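Local coordinates for protein methyl-coenzyme M reductase gamma subunit (PDB 7NKG) that forms the gamma subunit of methyl-coenzyme M reductase, the factor 430 enzyme that probably releases methane from methyl-coenzyme M in methanogenesis, at residues Lys20-Asn25 / Pro99-Tyr104; Leu41-Pro46 / Arg82-Gln87; Ile108-Val113 / Glu132-Met137; Thr144-Ala149 / Gly181-Asp186. All coordinates share one frame; numbering follows the deposited sequence. Where two conformers were deposited one is given.

Contacts 1 and 3 share helix 99-109 and have centres 11 Å apart. They are joined where Asn109 ND2 approaches Met22 O at 2.9 Å, a probable hydrogen bond. Contact 2 lies 13 Å from contact 3, centre to centre, and is tied to it by the salt bridge of Arg44 NH1 with Glu132 OE2 and by Val86 packing on Tyr134. Contact 4 has its centre about 19 to 21 Å from the others, but Thr144 OG1 probably bonds Arg102 NH2 of contact 1. The factor 430 pocket uses residues 118-121 and several from 154-159, none within the segments; the Tyr85 side chain of contact 2 is about 9 Å from the bound cofactor and about 12 Å from coenzyme M.

Contact 1. Residues Lys20-Asn25 / Pro99-Tyr104; sequences KHMSGN and PYWRSY
Met22 and Trp101 meet where the C-terminal end of helix 13-23 packs on helix 99-109, a buried helix-helix contact. The methionine is best followed outward. Its CB leaves the helix with CG beside the backbone N (chi1 -73°), and this sends the chain toward the indole. CG lies 3.5 Å from Trp101 NE1 and 3.9 Å from Tyr104 CB, touching two residues one helix turn apart. Next, SD reaches the edge of the five-membered ring: it stands 3.3 Å from Trp101 NE1, and its direction from the centroid of that ring is 75° off the normal, a Met-aromatic contact at the ring edge and not over the face. The N-H of the indole points at the sulfur with an angle of 151°, a weak hydrogen bond. A bend about the CG-SD bond brings CE to 4.0 Å from Tyr104 CD2.

His21 adds a looser touch, with its CB 4.3 Å from Trp101 CD1. Within helix 99-109 itself, Tyr104 CE2 sits 3.4 Å above the centre of the Trp101 ring system, which helps to fix the tilt of the indole. Arg18 makes a cation-pi contact with the same tryptophan, while Tyr104 OH bonds an acidic side chain of another protein chain. In this buried site, then, a soft sulfur acceptor gives the indole N-H a partner, though a weak one.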
loop_
_atom_site.group_PDB
_atom_site.type_symbol
_atom_site.label_atom_id
_atom_site.label_comp_id
_atom_site.label_asym_id
_atom_site.label_seq_id
_atom_site.Cartn_x
_atom_site.Cartn_y
_atom_site.Cartn_z
ATOM N N LYS C 20 4.493 46.515 -21.151
ATOM C CA LYS C 20 4.747 46.490 -22.597
ATOM C C LYS C 20 4.668 45.045 -23.115
ATOM O O LYS C 20 3.992 44.794 -24.103
ATOM C CB LYS C 20 6.136 47.068 -22.936
ATOM C CG LYS C 20 6.192 48.588 -22.920
ATOM C CD LYS C 20 7.594 49.097 -23.237
ATOM C CE LYS C 20 7.576 50.597 -23.436
ATOM N NZ LYS C 20 8.945 51.128 -23.680
ATOM N N HIS C 21 5.338 44.100 -22.440
ATOM C CA HIS C 21 5.325 42.700 -22.861
ATOM C C HIS C 21 3.916 42.128 -22.755
ATOM O O HIS C 21 3.471 41.445 -23.669
ATOM C CB HIS C 21 6.310 41.855 -22.032
ATOM C CG HIS C 21 7.759 42.169 -22.294
ATOM N ND1 HIS C 21 8.756 41.241 -22.030
ATOM C CD2 HIS C 21 8.330 43.292 -22.796
ATOM C CE1 HIS C 21 9.898 41.833 -22.348
ATOM N NE2 HIS C 21 9.690 43.068 -22.825
ATOM N N MET C 22 3.200 42.424 -21.655
ATOM C CA MET C 22 1.836 41.932 -21.489
ATOM C C MET C 22 0.914 42.465 -22.587
ATOM O O MET C 22 0.229 41.681 -23.226
ATOM C CB MET C 22 1.291 42.339 -20.114
ATOM C CG MET C 22 1.911 41.547 -18.972
ATOM S SD MET C 22 1.616 42.309 -17.374
ATOM C CE MET C 22 0.713 41.009 -16.560
ATOM N N SER C 23 0.942 43.779 -22.857
ATOM C CA SER C 23 0.071 44.390 -23.854
ATOM C C SER C 23 0.513 44.181 -25.311
ATOM O O SER C 23 -0.216 44.583 -26.214
ATOM C CB SER C 23 -0.040 45.887 -23.591
ATOM O OG SER C 23 1.204 46.533 -23.821
ATOM N N GLY C 24 1.705 43.631 -25.530
ATOM C CA GLY C 24 2.229 43.468 -26.877
ATOM C C GLY C 24 2.785 44.752 -27.475
ATOM O O GLY C 24 3.058 44.774 -28.673
ATOM N N ASN C 25 2.976 45.815 -26.660
ATOM C CA ASN C 25 3.533 47.082 -27.142
ATOM C C ASN C 25 5.045 46.987 -27.060
ATOM O O ASN C 25 5.689 47.641 -26.235
ATOM C CB ASN C 25 2.991 48.260 -26.330
ATOM C CG ASN C 25 1.558 48.588 -26.683
ATOM O OD1 ASN C 25 1.250 48.928 -27.832
ATOM N ND2 ASN C 25 0.645 48.502 -25.723
ATOM N N PRO C 99 10.872 34.666 -17.857
ATOM C CA PRO C 99 9.976 33.563 -18.230
ATOM C C PRO C 99 8.479 33.849 -18.050
ATOM O O PRO C 99 7.721 33.641 -19.005
ATOM C CB PRO C 99 10.474 32.425 -17.336
ATOM C CG PRO C 99 11.926 32.684 -17.217
ATOM C CD PRO C 99 11.983 34.176 -17.017
ATOM N N TYR C 100 8.032 34.366 -16.868
ATOM C CA TYR C 100 6.590 34.606 -16.694
ATOM C C TYR C 100 6.062 35.625 -17.706
ATOM O O TYR C 100 4.973 35.423 -18.243
ATOM C CB TYR C 100 6.202 35.038 -15.261
ATOM C CG TYR C 100 6.085 33.857 -14.312
ATOM C CD1 TYR C 100 5.061 32.926 -14.447
ATOM C CD2 TYR C 100 7.068 33.600 -13.375
ATOM C CE1 TYR C 100 5.011 31.782 -13.651
ATOM C CE2 TYR C 100 7.028 32.468 -12.573
ATOM C CZ TYR C 100 6.013 31.545 -12.729
ATOM O OH TYR C 100 6.071 30.396 -11.961
ATOM N N TRP C 101 6.853 36.649 -18.028
ATOM C CA TRP C 101 6.383 37.699 -18.942
ATOM C C TRP C 101 6.387 37.243 -20.421
ATOM O O TRP C 101 5.543 37.737 -21.183
ATOM C CB TRP C 101 7.107 39.029 -18.687
ATOM C CG TRP C 101 6.314 39.844 -17.698
ATOM C CD1 TRP C 101 5.322 40.731 -18.007
ATOM C CD2 TRP C 101 6.199 39.597 -16.281
ATOM N NE1 TRP C 101 4.628 41.088 -16.874
ATOM C CE2 TRP C 101 5.168 40.429 -15.793
ATOM C CE3 TRP C 101 6.909 38.798 -15.369
ATOM C CZ2 TRP C 101 4.810 40.465 -14.442
ATOM C CZ3 TRP C 101 6.572 38.853 -14.027
ATOM C CH2 TRP C 101 5.541 39.687 -13.571
ATOM N N ARG C 102 7.215 36.250 -20.819
ATOM C CA ARG C 102 7.079 35.679 -22.177
ATOM C C ARG C 102 5.725 34.903 -22.201
ATOM O O ARG C 102 4.995 34.991 -23.174
ATOM C CB ARG C 102 8.208 34.706 -22.530
ATOM C CG ARG C 102 9.531 35.359 -22.885
ATOM C CD ARG C 102 10.406 34.368 -23.637
ATOM N NE ARG C 102 11.763 34.858 -23.924
ATOM C CZ ARG C 102 12.149 35.519 -25.020
ATOM N NH1 ARG C 102 11.262 35.838 -25.969
ATOM N NH2 ARG C 102 13.418 35.887 -25.167
ATOM N N SER C 103 5.388 34.176 -21.107
ATOM C CA SER C 103 4.124 33.454 -21.041
ATOM C C SER C 103 2.927 34.417 -21.020
ATOM O O SER C 103 1.945 34.145 -21.700
ATOM C CB SER C 103 4.088 32.524 -19.832
ATOM O OG SER C 103 5.021 31.470 -19.995
ATOM N N TYR C 104 3.014 35.551 -20.289
ATOM C CA TYR C 104 1.902 36.523 -20.277
ATOM C C TYR C 104 1.747 37.151 -21.655
ATOM O O TYR C 104 0.614 37.317 -22.139
ATOM C CB TYR C 104 2.124 37.642 -19.242
ATOM C CG TYR C 104 2.292 37.175 -17.810
ATOM C CD1 TYR C 104 1.638 36.042 -17.341
ATOM C CD2 TYR C 104 3.157 37.827 -16.945
ATOM C CE1 TYR C 104 1.805 35.601 -16.035
ATOM C CE2 TYR C 104 3.370 37.367 -15.651
ATOM C CZ TYR C 104 2.692 36.252 -15.194
ATOM O OH TYR C 104 2.907 35.808 -13.904
#

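Contact 2. Residues Leu41-Pro46 / Arg82-Gln87; sequences LGHRAP and RIRYVQ
His43, in the loop after helix 34-41, is pinned to strand 83-90, an inner strand of the four-stranded antiparallel sheet, through its NE2, which donates to Tyr85 O at 2.8 Å with an N-H...O angle of 155°. The oxygen lies in the imidazole plane, and the donor comes in on a lone pair within the carbonyl plane, so the bond helps to set the rotation of the ring. One imidazole face takes Arg84 CB, a CH-pi contact 3.7 Å from the centroid; the opposite face has Leu41 O 3.5 Å above it. The ring edge turns toward the face of Tyr85 in an offset edge-to-face pair, with His43 CE1 3.4 Å from Tyr85 CE1. Alongside, Leu41 CD2 packs on Val86 CG2 at 3.9 Å.

Farther out, the Arg84 chain runs past the histidine in the opposite sense, its guanidinium only 13° from parallel to the ring. Its NE donates to a water at 2.9 Å that in turn donates to His43 O, while its NH2 bonds the backbone of another protein chain. Gln189 NE2 bonds both Leu41 O and Tyr85 O.

The chemistry implies a proton on NE2. The guanidinium would tend to disfavour a second one, whereas Leu41 O would act the other way, so the charge stays open.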
loop_
_atom_site.group_PDB
_atom_site.type_symbol
_atom_site.label_atom_id
_atom_site.label_comp_id
_atom_site.label_asym_id
_atom_site.label_seq_id
_atom_site.Cartn_x
_atom_site.Cartn_y
_atom_site.Cartn_z
ATOM N N LEU C 41 13.997 26.623 -35.673
ATOM C CA LEU C 41 13.032 25.866 -34.846
ATOM C C LEU C 41 13.209 24.318 -34.992
ATOM O O LEU C 41 12.935 23.594 -34.036
ATOM C CB LEU C 41 11.593 26.331 -35.103
ATOM C CG LEU C 41 11.322 27.830 -34.860
ATOM C CD1 LEU C 41 9.866 28.156 -35.094
ATOM C CD2 LEU C 41 11.719 28.277 -33.428
ATOM N N GLY C 42 13.732 23.842 -36.127
ATOM C CA GLY C 42 14.042 22.429 -36.336
ATOM C C GLY C 42 12.888 21.450 -36.430
ATOM O O GLY C 42 13.095 20.253 -36.213
ATOM N N HIS C 43 11.690 21.915 -36.800
ATOM C CA HIS C 43 10.509 21.043 -36.890
ATOM C C HIS C 43 10.317 20.449 -38.280
ATOM O O HIS C 43 9.723 19.373 -38.409
ATOM C CB HIS C 43 9.256 21.824 -36.502
ATOM C CG HIS C 43 9.350 22.436 -35.139
ATOM N ND1 HIS C 43 9.826 21.711 -34.061
ATOM C CD2 HIS C 43 9.020 23.679 -34.719
ATOM C CE1 HIS C 43 9.796 22.539 -33.030
ATOM N NE2 HIS C 43 9.290 23.721 -33.367
ATOM N N ARG C 44 10.743 21.169 -39.317
ATOM C CA ARG C 44 10.606 20.705 -40.703
ATOM C C ARG C 44 11.632 21.424 -41.592
ATOM O O ARG C 44 12.223 22.428 -41.168
ATOM C CB ARG C 44 9.164 20.934 -41.235
ATOM C CG ARG C 44 8.843 22.395 -41.493
ATOM C CD ARG C 44 7.419 22.634 -41.954
ATOM N NE ARG C 44 7.302 23.910 -42.656
ATOM C CZ ARG C 44 7.312 25.107 -42.077
ATOM N NH1 ARG C 44 7.408 25.212 -40.756
ATOM N NH2 ARG C 44 7.224 26.208 -42.816
ATOM N N ALA C 45 11.824 20.936 -42.834
ATOM C CA ALA C 45 12.782 21.555 -43.738
ATOM C C ALA C 45 12.352 22.987 -44.095
ATOM O O ALA C 45 11.177 23.183 -44.408
ATOM C CB ALA C 45 12.893 20.730 -45.009
ATOM N N PRO C 46 13.249 24.002 -44.073
ATOM C CA PRO C 46 12.825 25.358 -44.479
ATOM C C PRO C 46 12.226 25.388 -45.887
ATOM O O PRO C 46 12.727 24.702 -46.781
ATOM C CB PRO C 46 14.119 26.178 -44.412
ATOM C CG PRO C 46 14.990 25.419 -43.495
ATOM C CD PRO C 46 14.678 23.980 -43.715
ATOM N N ARG C 82 0.661 19.901 -36.956
ATOM C CA ARG C 82 1.143 19.225 -35.763
ATOM C C ARG C 82 1.410 20.286 -34.674
ATOM O O ARG C 82 1.655 21.457 -34.991
ATOM C CB ARG C 82 2.431 18.464 -36.065
ATOM C CG ARG C 82 2.224 17.370 -37.116
ATOM C CD ARG C 82 3.370 16.377 -37.200
ATOM N NE ARG C 82 2.903 14.980 -37.120
ATOM C CZ ARG C 82 2.864 14.079 -38.107
ATOM N NH1 ARG C 82 2.417 12.849 -37.876
ATOM N NH2 ARG C 82 3.269 14.398 -39.334
ATOM N N ILE C 83 1.361 19.876 -33.410
ATOM C CA ILE C 83 1.688 20.785 -32.314
ATOM C C ILE C 83 3.217 20.836 -32.242
ATOM O O ILE C 83 3.854 19.804 -32.003
ATOM C CB ILE C 83 1.085 20.319 -30.956
ATOM C CG1 ILE C 83 -0.469 20.239 -31.014
ATOM C CG2 ILE C 83 1.565 21.226 -29.790
ATOM C CD1 ILE C 83 -1.219 21.587 -31.250
ATOM N N ARG C 84 3.787 22.037 -32.370
ATOM C CA ARG C 84 5.232 22.270 -32.268
ATOM C C ARG C 84 5.534 23.348 -31.226
ATOM O O ARG C 84 4.611 23.954 -30.700
ATOM C CB ARG C 84 5.808 22.648 -33.648
ATOM C CG ARG C 84 5.642 21.572 -34.699
ATOM C CD ARG C 84 6.265 20.240 -34.334
ATOM N NE ARG C 84 6.340 19.396 -35.522
ATOM C CZ ARG C 84 6.557 18.087 -35.520
ATOM N NH1 ARG C 84 6.624 17.419 -36.668
ATOM N NH2 ARG C 84 6.745 17.438 -34.377
ATOM N N TYR C 85 6.822 23.620 -30.962
ATOM C CA TYR C 85 7.180 24.528 -29.885
ATOM C C TYR C 85 8.283 25.538 -30.213
ATOM O O TYR C 85 9.067 25.347 -31.146
ATOM C CB TYR C 85 7.582 23.670 -28.688
ATOM C CG TYR C 85 8.935 23.045 -28.880
ATOM C CD1 TYR C 85 9.077 21.851 -29.568
ATOM C CD2 TYR C 85 10.081 23.688 -28.452
ATOM C CE1 TYR C 85 10.331 21.358 -29.892
ATOM C CE2 TYR C 85 11.330 23.181 -28.727
ATOM C CZ TYR C 85 11.458 22.070 -29.527
ATOM O OH TYR C 85 12.718 21.565 -29.698
ATOM N N VAL C 86 8.342 26.597 -29.384
ATOM C CA VAL C 86 9.370 27.635 -29.404
ATOM C C VAL C 86 9.784 27.759 -27.935
ATOM O O VAL C 86 8.926 28.077 -27.107
ATOM C CB VAL C 86 8.828 28.979 -29.948
ATOM C CG1 VAL C 86 9.854 30.097 -29.764
ATOM C CG2 VAL C 86 8.436 28.848 -31.418
ATOM N N GLN C 87 11.044 27.447 -27.594
ATOM C CA GLN C 87 11.497 27.512 -26.205
ATOM C C GLN C 87 12.679 28.456 -26.080
ATOM O O GLN C 87 13.651 28.318 -26.820
ATOM C CB GLN C 87 11.851 26.125 -25.659
ATOM C CG GLN C 87 12.305 26.163 -24.206
ATOM C CD GLN C 87 12.171 24.821 -23.545
ATOM O OE1 GLN C 87 11.105 24.466 -23.035
ATOM N NE2 GLN C 87 13.245 24.028 -23.541
HETATM O O HOH W 1 6.589 19.845 -38.338
#

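Contact 3. Residues Ile108-Val113 / Glu132-Met137; sequences INHRGV and EVYGKM
The turn that follows helix 99-109 is laid against helix 128-140 by a T-shaped aromatic pair, His110 with Tyr134. The helix ends at Asn109, and His110, the first residue to leave helical geometry, points its imidazole at the neighbouring helix. The evidence for the pair is a ring-plane angle of 86° and a centroid separation of 5.4 Å. The tyrosine supplies the edge and the histidine the face: Tyr134 CD1 is 4.0 Å from His110 CD2. Tyr134 CB lies over the same imidazole, 4.0 Å from its centroid, as a CH-pi contact. The tyrosine's first torsion (chi1 160°) sets CG opposite the backbone N and directs the ring to the face of the histidine.

The polar end of the histidine has its partner in the preceding helix 99-109, NE2 being hydrogen-bonded to Tyr105 OH. Met137 was modelled in two conformers, so the approach of its SD to the imidazole edge, seen in one of them, is tentative. Val133 CG1 touches His110 CE1 more loosely. That same carbon also reaches the helix backbone, where His110 CE1 lies 3.5 Å from Tyr134 CA.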
loop_
_atom_site.group_PDB
_atom_site.type_symbol
_atom_site.label_atom_id
_atom_site.label_comp_id
_atom_site.label_asym_id
_atom_site.label_seq_id
_atom_site.Cartn_x
_atom_site.Cartn_y
_atom_site.Cartn_z
ATOM N N ILE C 108 -1.818 36.672 -23.661
ATOM C CA ILE C 108 -2.627 37.849 -23.971
ATOM C C ILE C 108 -2.747 38.123 -25.464
ATOM O O ILE C 108 -3.809 38.570 -25.925
ATOM C CB ILE C 108 -2.080 39.101 -23.208
ATOM C CG1 ILE C 108 -2.220 38.921 -21.676
ATOM C CG2 ILE C 108 -2.810 40.387 -23.663
ATOM C CD1 ILE C 108 -1.328 39.839 -20.857
ATOM N N ASN C 109 -1.648 37.951 -26.207
ATOM C CA ASN C 109 -1.585 38.375 -27.602
ATOM C C ASN C 109 -1.702 37.284 -28.665
ATOM O O ASN C 109 -1.820 37.640 -29.841
ATOM C CB ASN C 109 -0.294 39.141 -27.793
ATOM C CG ASN C 109 -0.266 40.341 -26.872
ATOM O OD1 ASN C 109 -0.945 41.346 -27.132
ATOM N ND2 ASN C 109 0.428 40.238 -25.754
ATOM N N HIS C 110 -1.660 35.997 -28.290
ATOM C CA HIS C 110 -1.758 34.928 -29.285
ATOM C C HIS C 110 -2.889 33.967 -28.944
ATOM O O HIS C 110 -3.100 33.654 -27.776
ATOM C CB HIS C 110 -0.419 34.184 -29.375
ATOM C CG HIS C 110 0.660 35.017 -29.999
ATOM N ND1 HIS C 110 0.930 34.946 -31.349
ATOM C CD2 HIS C 110 1.453 35.966 -29.448
ATOM C CE1 HIS C 110 1.894 35.832 -31.579
ATOM N NE2 HIS C 110 2.233 36.475 -30.465
ATOM N N ARG C 111 -3.633 33.527 -29.960
ATOM C CA ARG C 111 -4.741 32.599 -29.750
ATOM C C ARG C 111 -4.258 31.160 -29.785
ATOM O O ARG C 111 -3.302 30.858 -30.502
ATOM C CB ARG C 111 -5.805 32.761 -30.834
ATOM C CG ARG C 111 -6.268 34.194 -31.036
ATOM C CD ARG C 111 -7.343 34.320 -32.065
ATOM N NE ARG C 111 -8.550 33.609 -31.620
ATOM C CZ ARG C 111 -9.210 32.645 -32.270
ATOM N NH1 ARG C 111 -8.807 32.231 -33.471
ATOM N NH2 ARG C 111 -10.281 32.091 -31.727
ATOM N N GLY C 112 -4.957 30.274 -29.072
ATOM C CA GLY C 112 -4.667 28.843 -29.110
ATOM C C GLY C 112 -3.227 28.481 -28.801
ATOM O O GLY C 112 -2.580 27.754 -29.568
ATOM N N VAL C 113 -2.719 28.998 -27.676
ATOM C CA VAL C 113 -1.333 28.756 -27.253
ATOM C C VAL C 113 -1.271 27.997 -25.942
ATOM O O VAL C 113 -2.163 28.120 -25.111
ATOM C CB VAL C 113 -0.524 30.073 -27.156
ATOM C CG1 VAL C 113 -0.227 30.645 -28.540
ATOM C CG2 VAL C 113 -1.226 31.115 -26.274
ATOM N N GLU C 132 4.957 29.540 -35.323
ATOM C CA GLU C 132 5.931 30.307 -36.098
ATOM C C GLU C 132 5.574 31.795 -36.075
ATOM O O GLU C 132 6.477 32.625 -35.974
ATOM C CB GLU C 132 6.002 29.827 -37.550
ATOM C CG GLU C 132 6.676 28.473 -37.678
ATOM C CD GLU C 132 7.248 28.214 -39.047
ATOM O OE1 GLU C 132 6.705 28.773 -40.026
ATOM O OE2 GLU C 132 8.240 27.456 -39.143
ATOM N N VAL C 133 4.275 32.145 -36.109
ATOM C CA VAL C 133 3.852 33.548 -36.008
ATOM C C VAL C 133 4.300 34.096 -34.638
ATOM O O VAL C 133 4.868 35.189 -34.574
ATOM C CB VAL C 133 2.330 33.713 -36.208
ATOM C CG1 VAL C 133 1.863 35.132 -35.869
ATOM C CG2 VAL C 133 1.927 33.351 -37.634
ATOM N N TYR C 134 4.089 33.310 -33.568
ATOM C CA TYR C 134 4.537 33.674 -32.231
ATOM C C TYR C 134 6.082 33.756 -32.217
ATOM O O TYR C 134 6.629 34.726 -31.700
ATOM C CB TYR C 134 4.023 32.656 -31.171
ATOM C CG TYR C 134 4.831 32.686 -29.892
ATOM C CD1 TYR C 134 4.665 33.707 -28.970
ATOM C CD2 TYR C 134 5.856 31.773 -29.671
ATOM C CE1 TYR C 134 5.479 33.812 -27.857
ATOM C CE2 TYR C 134 6.698 31.887 -28.577
ATOM C CZ TYR C 134 6.499 32.900 -27.663
ATOM O OH TYR C 134 7.314 33.009 -26.563
ATOM N N GLY C 135 6.754 32.726 -32.733
ATOM C CA GLY C 135 8.213 32.635 -32.757
ATOM C C GLY C 135 8.872 33.838 -33.398
ATOM O O GLY C 135 9.850 34.369 -32.864
ATOM N N LYS C 136 8.302 34.323 -34.507
ATOM C CA LYS C 136 8.821 35.506 -35.206
ATOM C C LYS C 136 8.787 36.724 -34.266
ATOM O O LYS C 136 9.788 37.408 -34.129
ATOM C CB LYS C 136 7.993 35.764 -36.472
ATOM C CG LYS C 136 8.576 36.833 -37.376
ATOM C CD LYS C 136 7.671 37.062 -38.594
ATOM C CE LYS C 136 8.260 38.031 -39.590
ATOM N NZ LYS C 136 9.503 37.501 -40.224
ATOM N N MET C 137 7.655 36.971 -33.597
ATOM C CA MET C 137 7.555 38.099 -32.666
ATOM C C MET C 137 8.476 37.889 -31.465
ATOM O O MET C 137 9.082 38.847 -31.001
ATOM C CB MET C 137 6.108 38.289 -32.211
ATOM C CG MET C 137 5.198 38.765 -33.329
ATOM S SD MET C 137 3.466 38.662 -32.871
ATOM C CE MET C 137 2.699 38.970 -34.432
#

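Contact 4. Residues Thr144-Ala149 / Gly181-Asp186; sequences TCPALA and GTIIMD
Pro146 and Ile183 bring the loop between helix 128-140 and strand 149-151 against the middle strand of the three-stranded antiparallel sheet 176-179, 182-187 and 193-201. The contact is buried, small and apolar, and no hydrogen bond crosses it. The loop that leads into an outer strand of the four-stranded sheet thus packs on the three-stranded one.

Ile183 does most of the work, and its first torsion (chi1 -65°) directs its two branches to different parts of the loop. With CG2 opposite the backbone N and CG1 beside it, CG2 is turned to 3.6 Å from Pro146 O and CG1 is laid against the proline ring, 3.9 Å from Pro146 CB. The second torsion is also folded (chi2 -76°), which carries CD1 toward the next residue, to 3.9 Å from Ala147 CA and 4.0 Å from Ala147 CB. At the branch point, Ile183 CB is 3.8 Å from Pro146 CB. Leu200 of the neighbouring strand packs on both Pro146 and Ile183, extending the apolar patch, and Arg176 NE makes a weak hydrogen bond to Pro146 O.

Cys145 helps to hold the loop. Its sulfur, turned opposite its own backbone N, accepts two backbone N-H groups, and the turn is closed by Ala149 N donating to Cys145 O at 3.0 Å. The bond from Ala147 N to Cys145 SG is 3.4 Å; that from Leu148 N to Cys145 SG is 3.5 Å and almost straight, at 174°.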
loop_
_atom_site.group_PDB
_atom_site.type_symbol
_atom_site.label_atom_id
_atom_site.label_comp_id
_atom_site.label_asym_id
_atom_site.label_seq_id
_atom_site.Cartn_x
_atom_site.Cartn_y
_atom_site.Cartn_z
ATOM N N THR C 144 13.675 39.995 -26.951
ATOM C CA THR C 144 14.906 39.230 -27.065
ATOM C C THR C 144 16.121 40.128 -27.281
ATOM O O THR C 144 16.057 41.123 -28.009
ATOM C CB THR C 144 14.776 38.223 -28.237
ATOM O OG1 THR C 144 13.860 37.189 -27.840
ATOM C CG2 THR C 144 16.121 37.604 -28.665
ATOM N N CYS C 145 17.241 39.727 -26.668
ATOM C CA CYS C 145 18.589 40.194 -26.997
ATOM C C CYS C 145 19.233 38.894 -27.469
ATOM O O CYS C 145 19.232 37.922 -26.711
ATOM C CB CYS C 145 19.371 40.772 -25.826
ATOM S SG CYS C 145 21.164 40.837 -26.138
ATOM N N PRO C 146 19.870 38.866 -28.648
ATOM C CA PRO C 146 20.420 37.597 -29.152
ATOM C C PRO C 146 21.636 37.063 -28.388
ATOM O O PRO C 146 21.992 35.895 -28.578
ATOM C CB PRO C 146 20.716 37.913 -30.615
ATOM C CG PRO C 146 20.943 39.381 -30.649
ATOM C CD PRO C 146 19.991 39.948 -29.650
ATOM N N ALA C 147 22.285 37.896 -27.536
ATOM C CA ALA C 147 23.403 37.438 -26.704
ATOM C C ALA C 147 22.864 36.948 -25.344
ATOM O O ALA C 147 23.284 35.882 -24.861
ATOM C CB ALA C 147 24.399 38.572 -26.480
ATOM N N LEU C 148 21.996 37.750 -24.678
ATOM C CA LEU C 148 21.495 37.383 -23.354
ATOM C C LEU C 148 20.404 36.329 -23.393
ATOM O O LEU C 148 20.086 35.794 -22.338
ATOM C CB LEU C 148 20.996 38.626 -22.604
ATOM C CG LEU C 148 22.038 39.726 -22.347
ATOM C CD1 LEU C 148 21.369 40.990 -21.836
ATOM C CD2 LEU C 148 23.099 39.283 -21.346
ATOM N N ALA C 149 19.872 35.987 -24.572
ATOM C CA ALA C 149 18.824 34.983 -24.692
ATOM C C ALA C 149 19.219 33.972 -25.767
ATOM O O ALA C 149 20.067 34.263 -26.614
ATOM C CB ALA C 149 17.512 35.669 -25.058
ATOM N N GLY C 181 31.385 40.405 -34.663
ATOM C CA GLY C 181 30.478 41.532 -34.482
ATOM C C GLY C 181 28.990 41.266 -34.615
ATOM O O GLY C 181 28.206 42.213 -34.544
ATOM N N THR C 182 28.564 39.993 -34.737
ATOM C CA THR C 182 27.128 39.680 -34.810
ATOM C C THR C 182 26.835 38.321 -34.180
ATOM O O THR C 182 27.741 37.495 -34.071
ATOM C CB THR C 182 26.625 39.701 -36.265
ATOM O OG1 THR C 182 25.191 39.794 -36.259
ATOM C CG2 THR C 182 27.134 38.493 -37.090
ATOM N N ILE C 183 25.574 38.085 -33.779
ATOM C CA ILE C 183 25.217 36.793 -33.197
ATOM C C ILE C 183 24.851 35.864 -34.332
ATOM O O ILE C 183 23.934 36.160 -35.108
ATOM C CB ILE C 183 24.081 36.890 -32.158
ATOM C CG1 ILE C 183 24.567 37.717 -30.924
ATOM C CG2 ILE C 183 23.587 35.458 -31.768
ATOM C CD1 ILE C 183 25.535 36.981 -29.919
ATOM N N ILE C 184 25.526 34.716 -34.388
ATOM C CA ILE C 184 25.271 33.700 -35.394
ATOM C C ILE C 184 24.687 32.495 -34.703
ATOM O O ILE C 184 25.294 31.993 -33.764
ATOM C CB ILE C 184 26.602 33.299 -36.112
ATOM C CG1 ILE C 184 27.166 34.475 -36.959
ATOM C CG2 ILE C 184 26.438 32.011 -36.956
ATOM C CD1 ILE C 184 26.302 34.983 -38.085
ATOM N N MET C 185 23.570 31.977 -35.224
ATOM C CA MET C 185 22.973 30.742 -34.768
ATOM C C MET C 185 23.111 29.755 -35.947
ATOM O O MET C 185 22.561 30.003 -37.015
ATOM C CB MET C 185 21.496 30.950 -34.426
ATOM C CG MET C 185 20.887 29.730 -33.819
ATOM S SD MET C 185 19.243 30.006 -33.156
ATOM C CE MET C 185 19.014 28.409 -32.348
ATOM N N ASP C 186 23.896 28.684 -35.774
ATOM C CA ASP C 186 24.147 27.710 -36.844
ATOM C C ASP C 186 23.764 26.262 -36.452
ATOM O O ASP C 186 24.243 25.308 -37.059
ATOM C CB ASP C 186 25.604 27.813 -37.327
ATOM C CG ASP C 186 26.651 27.575 -36.262
ATOM O OD1 ASP C 186 26.276 27.141 -35.143
ATOM O OD2 ASP C 186 27.846 27.830 -36.540
#